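Local coordinates for protein hydrogenase 3 maturation protease (Escherichia coli, PDB 2E85) that cleaves a 32-residue peptide from the C-terminus of the precursor of HycE, the large subunit of hydrogenase 3, as a peptidase of the A31 family, at residues Ala32-Trp37 against Thr137-Leu142; Pro58-Ile63 against Ile108-Phe113; Leu62-Thr67 against Leu114-Asp119. The protein carries 1 engineered substitution. All coordinates share one frame; numbering follows the deposited sequence.

Contact 1: residues Ala32-Trp37 against Thr137-Leu142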
loop_
_atom_site.group_PDB
_atom_site.type_symbol
_atom_site.label_atom_id
_atom_site.label_comp_id
_atom_site.label_asym_id
_atom_site.label_seq_id
_atom_site.Cartn_x
_atom_site.Cartn_y
_atom_site.Cartn_z
ATOM N N ALA B 32 5.467 -28.088 -11.803
ATOM C CA ALA B 32 6.449 -28.927 -11.130
ATOM C C ALA B 32 6.880 -28.235 -9.828
ATOM O O ALA B 32 7.865 -27.498 -9.812
ATOM C CB ALA B 32 7.647 -29.207 -12.041
ATOM N N PRO B 33 6.120 -28.439 -8.747
ATOM C CA PRO B 33 6.448 -27.785 -7.470
ATOM C C PRO B 33 7.857 -28.021 -6.955
ATOM O O PRO B 33 8.405 -29.120 -7.092
ATOM C CB PRO B 33 5.410 -28.370 -6.502
ATOM C CG PRO B 33 4.223 -28.650 -7.398
ATOM C CD PRO B 33 4.863 -29.209 -8.649
ATOM N N LYS B 34 8.423 -26.971 -6.372
ATOM C CA LYS B 34 9.722 -27.035 -5.735
ATOM C C LYS B 34 9.625 -26.548 -4.298
ATOM O O LYS B 34 9.027 -25.496 -4.033
ATOM C CB LYS B 34 10.739 -26.214 -6.525
ATOM C CG LYS B 34 11.100 -26.828 -7.897
ATOM C CD LYS B 34 12.036 -28.046 -7.772
ATOM C CE LYS B 34 12.449 -28.608 -9.140
ATOM N NZ LYS B 34 13.440 -29.707 -9.012
ATOM N N GLY B 35 10.215 -27.304 -3.376
ATOM C CA GLY B 35 10.248 -26.893 -1.972
ATOM C C GLY B 35 8.882 -26.927 -1.326
ATOM O O GLY B 35 7.986 -27.671 -1.771
ATOM N N ASN B 36 8.721 -26.140 -0.261
ATOM C CA ASN B 36 7.464 -26.147 0.497
ATOM C C ASN B 36 6.634 -24.899 0.217
ATOM O O ASN B 36 5.670 -24.626 0.905
ATOM C CB ASN B 36 7.741 -26.278 2.010
ATOM C CG ASN B 36 8.415 -27.594 2.367
ATOM O OD1 ASN B 36 9.425 -27.620 3.095
ATOM N ND2 ASN B 36 7.883 -28.684 1.854
ATOM N N TRP B 37 6.988 -24.164 -0.831
ATOM C CA TRP B 37 6.391 -22.843 -1.075
ATOM C C TRP B 37 4.920 -22.938 -1.472
ATOM O O TRP B 37 4.560 -23.726 -2.354
ATOM C CB TRP B 37 7.158 -22.121 -2.196
ATOM C CG TRP B 37 8.655 -21.962 -1.889
ATOM C CD1 TRP B 37 9.667 -22.827 -2.249
ATOM C CD2 TRP B 37 9.279 -20.895 -1.163
ATOM N NE1 TRP B 37 10.872 -22.364 -1.779
ATOM C CE2 TRP B 37 10.670 -21.182 -1.115
ATOM C CE3 TRP B 37 8.801 -19.728 -0.535
ATOM C CZ2 TRP B 37 11.604 -20.325 -0.473
ATOM C CZ3 TRP B 37 9.718 -18.888 0.107
ATOM C CH2 TRP B 37 11.095 -19.185 0.123
ATOM N N THR B 137 16.855 -20.192 -13.145
ATOM C CA THR B 137 17.845 -20.177 -12.077
ATOM C C THR B 137 17.174 -20.065 -10.697
ATOM O O THR B 137 17.486 -20.813 -9.779
ATOM C CB THR B 137 18.904 -19.054 -12.292
ATOM O OG1 THR B 137 19.577 -19.289 -13.533
ATOM C CG2 THR B 137 19.934 -19.061 -11.171
ATOM N N VAL B 138 16.225 -19.153 -10.573
ATOM C CA VAL B 138 15.538 -18.924 -9.317
ATOM C C VAL B 138 14.708 -20.179 -8.977
ATOM O O VAL B 138 14.697 -20.641 -7.851
ATOM C CB VAL B 138 14.674 -17.627 -9.375
ATOM C CG1 VAL B 138 13.869 -17.481 -8.114
ATOM C CG2 VAL B 138 15.575 -16.380 -9.532
ATOM N N TYR B 139 14.059 -20.737 -9.987
ATOM C CA TYR B 139 13.193 -21.901 -9.804
ATOM C C TYR B 139 13.977 -23.068 -9.232
ATOM O O TYR B 139 13.505 -23.738 -8.334
ATOM C CB TYR B 139 12.527 -22.271 -11.134
ATOM C CG TYR B 139 11.837 -23.606 -11.160
ATOM C CD1 TYR B 139 10.581 -23.782 -10.551
ATOM C CD2 TYR B 139 12.427 -24.692 -11.812
ATOM C CE1 TYR B 139 9.939 -25.003 -10.589
ATOM C CE2 TYR B 139 11.822 -25.914 -11.833
ATOM C CZ TYR B 139 10.571 -26.064 -11.230
ATOM O OH TYR B 139 9.943 -27.287 -11.258
ATOM N N GLN B 140 15.197 -23.250 -9.731
ATOM C CA GLN B 140 16.054 -24.346 -9.311
ATOM C C GLN B 140 16.647 -24.124 -7.931
ATOM O O GLN B 140 17.236 -25.038 -7.354
ATOM C CB GLN B 140 17.146 -24.580 -10.349
ATOM C CG GLN B 140 16.556 -25.131 -11.641
ATOM C CD GLN B 140 16.034 -26.580 -11.566
ATOM O OE1 GLN B 140 16.245 -27.295 -10.582
ATOM N NE2 GLN B 140 15.374 -27.021 -12.636
ATOM N N ARG B 141 16.499 -22.923 -7.391
ATOM C CA ARG B 141 16.998 -22.707 -6.034
ATOM C C ARG B 141 15.903 -22.796 -5.002
ATOM O O ARG B 141 16.182 -22.752 -3.815
ATOM C CB ARG B 141 17.781 -21.406 -5.918
ATOM C CG ARG B 141 19.002 -21.510 -6.821
ATOM C CD ARG B 141 20.260 -20.952 -6.293
ATOM N NE ARG B 141 21.077 -20.669 -7.452
ATOM C CZ ARG B 141 21.883 -19.631 -7.547
ATOM N NH1 ARG B 141 22.016 -18.824 -6.499
ATOM N NH2 ARG B 141 22.568 -19.424 -8.672
ATOM N N LEU B 142 14.653 -22.913 -5.452
ATOM C CA LEU B 142 13.514 -22.937 -4.498
ATOM C C LEU B 142 13.558 -24.143 -3.551
ATOM O O LEU B 142 13.223 -24.041 -2.371
ATOM C CB LEU B 142 12.170 -22.888 -5.232
ATOM C CG LEU B 142 11.791 -21.607 -5.950
ATOM C CD1 LEU B 142 10.485 -21.771 -6.726
ATOM C CD2 LEU B 142 11.690 -20.382 -4.993
HETATM O O HOH W 1 15.799 -27.938 -7.857
HETATM O O HOH W 2 14.666 -30.069 -11.366
#

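Contact 2: residues Pro58-Ile63 against Ile108-Phe113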
loop_
_atom_site.group_PDB
_atom_site.type_symbol
_atom_site.label_atom_id
_atom_site.label_comp_id
_atom_site.label_asym_id
_atom_site.label_seq_id
_atom_site.Cartn_x
_atom_site.Cartn_y
_atom_site.Cartn_z
ATOM N N PRO B 58 2.719 -17.150 7.108
ATOM C CA PRO B 58 4.007 -17.738 6.787
ATOM C C PRO B 58 5.078 -17.368 7.793
ATOM O O PRO B 58 4.949 -16.375 8.527
ATOM C CB PRO B 58 4.360 -17.129 5.436
ATOM C CG PRO B 58 3.562 -15.889 5.349
ATOM C CD PRO B 58 2.365 -16.049 6.195
ATOM N N THR B 59 6.112 -18.192 7.809
ATOM C CA THR B 59 7.340 -17.942 8.547
ATOM C C THR B 59 8.372 -17.244 7.652
ATOM O O THR B 59 9.292 -16.580 8.137
ATOM C CB THR B 59 7.934 -19.272 9.091
ATOM O OG1 THR B 59 8.030 -20.225 8.021
ATOM C CG2 THR B 59 7.021 -19.849 10.170
ATOM N N ARG B 60 8.231 -17.428 6.345
ATOM C CA ARG B 60 9.168 -16.855 5.394
ATOM C C ARG B 60 8.424 -16.501 4.120
ATOM O O ARG B 60 7.619 -17.281 3.633
ATOM C CB ARG B 60 10.295 -17.844 5.081
ATOM C CG ARG B 60 11.184 -17.485 3.887
ATOM C CD ARG B 60 12.435 -18.321 3.893
ATOM N NE ARG B 60 12.170 -19.744 3.653
ATOM C CZ ARG B 60 13.116 -20.677 3.578
ATOM N NH1 ARG B 60 14.398 -20.345 3.720
ATOM N NH2 ARG B 60 12.785 -21.932 3.339
ATOM N N LEU B 61 8.677 -15.294 3.618
ATOM C CA LEU B 61 8.054 -14.811 2.399
ATOM C C LEU B 61 9.154 -14.388 1.396
ATOM O O LEU B 61 10.001 -13.548 1.725
ATOM C CB LEU B 61 7.188 -13.608 2.699
ATOM C CG LEU B 61 6.606 -12.909 1.451
ATOM C CD1 LEU B 61 5.591 -13.750 0.739
ATOM C CD2 LEU B 61 6.031 -11.560 1.840
ATOM N N LEU B 62 9.101 -14.961 0.190
ATOM C CA LEU B 62 9.980 -14.598 -0.922
ATOM C C LEU B 62 9.124 -13.889 -1.970
ATOM O O LEU B 62 8.094 -14.416 -2.381
ATOM C CB LEU B 62 10.595 -15.852 -1.559
ATOM C CG LEU B 62 11.480 -15.683 -2.794
ATOM C CD1 LEU B 62 12.655 -14.680 -2.628
ATOM C CD2 LEU B 62 12.009 -17.012 -3.267
ATOM N N ILE B 63 9.594 -12.738 -2.422
ATOM C CA ILE B 63 8.892 -11.983 -3.463
ATOM C C ILE B 63 9.810 -11.925 -4.652
ATOM O O ILE B 63 10.981 -11.561 -4.499
ATOM C CB ILE B 63 8.603 -10.546 -2.985
ATOM C CG1 ILE B 63 7.744 -10.587 -1.723
ATOM C CG2 ILE B 63 7.910 -9.725 -4.076
ATOM C CD1 ILE B 63 7.696 -9.279 -0.934
ATOM N N ILE B 108 5.863 -11.298 9.485
ATOM C CA ILE B 108 6.377 -12.562 8.966
ATOM C C ILE B 108 7.763 -12.886 9.476
ATOM O O ILE B 108 8.008 -14.011 9.919
ATOM C CB ILE B 108 6.293 -12.627 7.415
ATOM C CG1 ILE B 108 4.825 -12.569 6.995
ATOM C CG2 ILE B 108 6.948 -13.902 6.893
ATOM C CD1 ILE B 108 4.131 -11.225 7.114
ATOM N N GLY B 109 8.687 -11.935 9.421
ATOM C CA GLY B 109 9.941 -12.144 10.135
ATOM C C GLY B 109 11.086 -12.734 9.327
ATOM O O GLY B 109 12.233 -12.646 9.749
ATOM N N GLU B 110 10.798 -13.372 8.196
ATOM C CA GLU B 110 11.782 -13.338 7.119
ATOM C C GLU B 110 11.076 -13.007 5.806
ATOM O O GLU B 110 10.239 -13.782 5.339
ATOM C CB GLU B 110 12.551 -14.632 6.996
ATOM C CG GLU B 110 13.661 -14.558 5.967
ATOM C CD GLU B 110 14.651 -15.701 6.097
ATOM O OE1 GLU B 110 14.259 -16.743 6.657
ATOM O OE2 GLU B 110 15.807 -15.546 5.643
ATOM N N VAL B 111 11.433 -11.849 5.251
ATOM C CA VAL B 111 10.932 -11.372 3.955
ATOM C C VAL B 111 12.119 -11.095 3.044
ATOM O O VAL B 111 13.056 -10.378 3.421
ATOM C CB VAL B 111 10.046 -10.114 4.133
ATOM C CG1 VAL B 111 9.519 -9.602 2.783
ATOM C CG2 VAL B 111 8.912 -10.417 5.079
ATOM N N ILE B 112 12.102 -11.694 1.854
ATOM C CA ILE B 112 13.221 -11.587 0.921
ATOM C C ILE B 112 12.638 -11.013 -0.357
ATOM O O ILE B 112 11.685 -11.580 -0.869
ATOM C CB ILE B 112 13.813 -13.012 0.629
ATOM C CG1 ILE B 112 14.229 -13.699 1.938
ATOM C CG2 ILE B 112 15.053 -12.997 -0.289
ATOM C CD1 ILE B 112 14.366 -15.220 1.858
ATOM N N PHE B 113 13.218 -9.930 -0.874
ATOM C CA PHE B 113 12.763 -9.370 -2.148
ATOM C C PHE B 113 13.820 -9.650 -3.177
ATOM O O PHE B 113 14.946 -9.129 -3.062
ATOM C CB PHE B 113 12.577 -7.850 -2.068
ATOM C CG PHE B 113 12.015 -7.290 -3.327
ATOM C CD1 PHE B 113 10.644 -7.220 -3.493
ATOM C CD2 PHE B 113 12.861 -6.938 -4.400
ATOM C CE1 PHE B 113 10.105 -6.766 -4.680
ATOM C CE2 PHE B 113 12.318 -6.466 -5.597
ATOM C CZ PHE B 113 10.942 -6.388 -5.727
#

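Contact 3: residues Leu62-Thr67 against Leu114-Asp119. With CA (calcium ion), chain F.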
loop_
_atom_site.group_PDB
_atom_site.type_symbol
_atom_site.label_atom_id
_atom_site.label_comp_id
_atom_site.label_asym_id
_atom_site.label_seq_id
_atom_site.Cartn_x
_atom_site.Cartn_y
_atom_site.Cartn_z
ATOM N N LEU B 62 9.101 -14.961 0.190
ATOM C CA LEU B 62 9.980 -14.598 -0.922
ATOM C C LEU B 62 9.124 -13.889 -1.970
ATOM O O LEU B 62 8.094 -14.416 -2.381
ATOM C CB LEU B 62 10.595 -15.852 -1.559
ATOM C CG LEU B 62 11.480 -15.683 -2.794
ATOM C CD1 LEU B 62 12.655 -14.680 -2.628
ATOM C CD2 LEU B 62 12.009 -17.012 -3.267
ATOM N N ILE B 63 9.594 -12.738 -2.422
ATOM C CA ILE B 63 8.892 -11.983 -3.463
ATOM C C ILE B 63 9.810 -11.925 -4.652
ATOM O O ILE B 63 10.981 -11.561 -4.499
ATOM C CB ILE B 63 8.603 -10.546 -2.985
ATOM C CG1 ILE B 63 7.744 -10.587 -1.723
ATOM C CG2 ILE B 63 7.910 -9.725 -4.076
ATOM C CD1 ILE B 63 7.696 -9.279 -0.934
ATOM N N VAL B 64 9.295 -12.298 -5.824
ATOM C CA VAL B 64 10.088 -12.301 -7.049
ATOM C C VAL B 64 9.409 -11.388 -8.071
ATOM O O VAL B 64 8.220 -11.555 -8.369
ATOM C CB VAL B 64 10.203 -13.724 -7.651
ATOM C CG1 VAL B 64 10.784 -13.678 -9.095
ATOM C CG2 VAL B 64 10.996 -14.677 -6.691
ATOM N N ASP B 65 10.176 -10.449 -8.623
ATOM C CA ASP B 65 9.613 -9.445 -9.518
ATOM C C ASP B 65 10.684 -9.002 -10.498
ATOM O O ASP B 65 11.823 -8.791 -10.107
ATOM C CB ASP B 65 9.149 -8.239 -8.688
ATOM C CG ASP B 65 8.323 -7.222 -9.503
ATOM O OD1 ASP B 65 7.981 -7.481 -10.662
ATOM O OD2 ASP B 65 7.967 -6.163 -8.945
ATOM N N ALA B 66 10.324 -8.845 -11.771
ATOM C CA ALA B 66 11.186 -8.201 -12.719
ATOM C C ALA B 66 11.275 -6.713 -12.297
ATOM O O ALA B 66 10.240 -6.062 -12.092
ATOM C CB ALA B 66 10.586 -8.304 -14.124
ATOM N N THR B 67 12.489 -6.180 -12.195
ATOM C CA THR B 67 12.720 -4.876 -11.592
ATOM C C THR B 67 13.922 -4.241 -12.300
ATOM O O THR B 67 14.952 -4.872 -12.381
ATOM C CB THR B 67 13.126 -5.065 -10.096
ATOM O OG1 THR B 67 12.062 -5.702 -9.361
ATOM C CG2 THR B 67 13.500 -3.777 -9.437
ATOM N N LEU B 114 13.456 -10.422 -4.198
ATOM C CA LEU B 114 14.340 -10.784 -5.291
ATOM C C LEU B 114 13.952 -10.138 -6.633
ATOM O O LEU B 114 12.830 -10.310 -7.128
ATOM C CB LEU B 114 14.360 -12.299 -5.442
ATOM C CG LEU B 114 15.313 -12.906 -6.472
ATOM C CD1 LEU B 114 15.648 -14.338 -6.101
ATOM C CD2 LEU B 114 14.772 -12.864 -7.914
ATOM N N GLY B 115 14.887 -9.387 -7.202
ATOM C CA GLY B 115 14.670 -8.690 -8.463
ATOM C C GLY B 115 15.390 -9.431 -9.568
ATOM O O GLY B 115 16.486 -9.990 -9.372
ATOM N N ILE B 116 14.778 -9.422 -10.735
ATOM C CA ILE B 116 15.392 -9.947 -11.941
ATOM C C ILE B 116 15.378 -8.793 -12.925
ATOM O O ILE B 116 14.294 -8.200 -13.172
ATOM C CB ILE B 116 14.544 -11.067 -12.584
ATOM C CG1 ILE B 116 14.453 -12.270 -11.664
ATOM C CG2 ILE B 116 15.079 -11.446 -13.983
ATOM C CD1 ILE B 116 13.364 -13.278 -12.026
ATOM N N GLN B 117 16.539 -8.515 -13.523
ATOM C CA GLN B 117 16.646 -7.418 -14.494
ATOM C C GLN B 117 15.970 -7.731 -15.816
ATOM O O GLN B 117 16.390 -8.642 -16.520
ATOM C CB GLN B 117 18.109 -7.096 -14.760
ATOM C CG GLN B 117 18.281 -5.994 -15.806
ATOM C CD GLN B 117 17.961 -4.666 -15.270
ATOM O OE1 GLN B 117 18.457 -4.292 -14.206
ATOM N NE2 GLN B 117 17.147 -3.911 -15.991
ATOM N N PRO B 118 14.937 -6.945 -16.180
ATOM C CA PRO B 118 14.388 -7.106 -17.522
ATOM C C PRO B 118 15.207 -6.389 -18.570
ATOM O O PRO B 118 16.034 -5.496 -18.263
ATOM C CB PRO B 118 13.018 -6.437 -17.428
ATOM C CG PRO B 118 13.213 -5.345 -16.465
ATOM C CD PRO B 118 14.161 -5.963 -15.396
ATOM N N ASP B 119 14.966 -6.783 -19.808
ATOM C CA ASP B 119 15.500 -6.070 -20.940
ATOM C C ASP B 119 14.431 -5.264 -21.604
ATOM O O ASP B 119 14.523 -4.030 -21.683
ATOM C CB ASP B 119 16.125 -7.003 -21.963
ATOM C CG ASP B 119 17.019 -6.235 -22.964
ATOM O OD1 ASP B 119 17.111 -4.994 -22.756
ATOM O OD2 ASP B 119 17.550 -6.863 -23.920
HETATM CA CA CA F . 7.642 -5.966 -12.370
HETATM O O HOH W 3 7.755 -4.204 -10.727
HETATM O O HOH W 4 5.694 -5.241 -11.091
HETATM O O HOH W 5 7.938 -3.966 -13.357
#

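Contact 1: residues Ala32-Trp37 against Thr137-Leu142
Y139 gives its hydroxyl proton to the carbonyl of A32, OH to O 2.5 Å; the acceptor lies at the edge of the phenol ring, near its plane. CG sits anti to the backbone N of Y139 (chi1 168°), which carries the ring to the loop. The K34 and Y139 side chains cross at about a right angle, with K34 CG 3.5 Å from Y139 CE1 and K34 CE 3.5 Å from Y139 OH. The bend at chi2 (-75°) makes the lysine chain run past the phenol and brings NZ to the Q140 side. Two waters bridge the contact here: each accepts from K34 NZ and donates to Q140 OE1, while Q140 NE2 is held by E136. At the other end W37 NE1 gives an almost straight bond to L142 O (2.9 Å), with the oxygen in the indole plane. The same leucine lays CD2 over a face of the five-membered ring, 4.1 Å from its centroid, a CH-pi contact. Replacing Y139 with phenylalanine would probably leave the A32 carbonyl without this donor and the loop less firmly held to the helix. The loop after helix 21-31 is thus held to the end of helix 129-141, which lies against the central sheet of this alpha/beta fold; Y139 also packs on L25 and K28 of helix 21-31, while W37 and L142 rest on strands 6-11 and 60-66.

Contact 2: residues Pro58-Ile63 against Ile108-Phe113
R60, at the start of strand 60-66, and E110, just before strand 111-116, lie side by side, their side chains pointing the same way. Along the arginine, CB and CG each lie 4.1 Å from E110 O, and CD then comes 3.7 Å from E110 OE1 and also touches I112 CD1. The first two torsions are extended, but the chain bends at chi3 (67°), and its charged end finds its main partners outside the pair: NE makes a salt bridge with D6 and NH1 bonds to W145 O. With NH1 4.6 Å from E110 OE1, the two charged groups do not meet, and the carboxylate touches the arginine through CD instead.

The backbones are joined in regular parallel register. L61 N donates to E110 O, L61 O accepts from I112 N at 2.8 Å, and I63 N donates to I112 O, so that L61 and I112 each use both their N-H and C=O across the pair. On one face of the sheet L61 CD2 meets V111 CG1, and I63 CG2 packs 3.7 Å from F113 CE1. The other face carries L62, whose CD1 lies 3.7 Å from I112 CG2. Just before the strands, I108 packs CG2 3.6 Å from P58 O and CG1 against P58 CG, where G109, at positive phi, leads out of helix 97-108. The pair belongs to the largely parallel central sheet of an alpha/beta fold: helix 97-108 covers the face bearing L61, I63, V111 and F113, while strand 6-11 borders strand 60-66 on its other side.

Contact 3: residues Leu62-Thr67 against Leu114-Asp119
D65 pairs with strand 114-116 through both backbone polar atoms, its N to L114 O and its O from I116 N. This backbone is the tight part: L114 N donates to I63 O at 2.7 Å, nearly straight, and T67 N to I116 O. D65 O is gripped twice, by I116 N at 3.1 Å and by T67 OG1 from the opposite face of the carbonyl plane. G115 fits closely here, since a CB on it would crowd T67 CB. V64 CG1 meets I116 CD1 at 3.9 Å, and P118 CD presses to 3.3 Å from T67 O.

The watery side lies beyond D65. Its carboxylate binds calcium through OD1 at 2.3 Å; A66 O binds at 2.6 Å, D19 supplies a further ligand, and three waters complete the set. D65 OD2 takes hydrogen bonds from two of these waters, the shorter 2.7 Å. D65 and D19 are probably nickel ligands, as in relatives, so the calcium may occupy part of that site; H93, the third proposed ligand, is about 12 Å from D65, side chain to side chain. L114 and I116 pack on helix 129-141, and the V64 backbone hydrogen-bonds to L9 and V11 of strand 6-11, which borders strand 60-66 at its other edge.

Contacts 2 and 3 are successive lengths of one pairing, strand 60-66 with strand 111-116, and share L62 and I63; F113 of the first touches D65 and T67 of the second. Contact 3 is the buried one, near the middle of the chain, and ends at a metal site, whereas contact 2 is partly buried and begins with the charged side chains of R60 and E110. Contact 1 is also partly buried but contains no strand pairing: it relies on side-chain hydrogen bonds, water bridges and aromatic packing. It nonetheless meets the sheet, W37 and L142 lying on L62, and V138 of helix 129-141 touching V64 and L114.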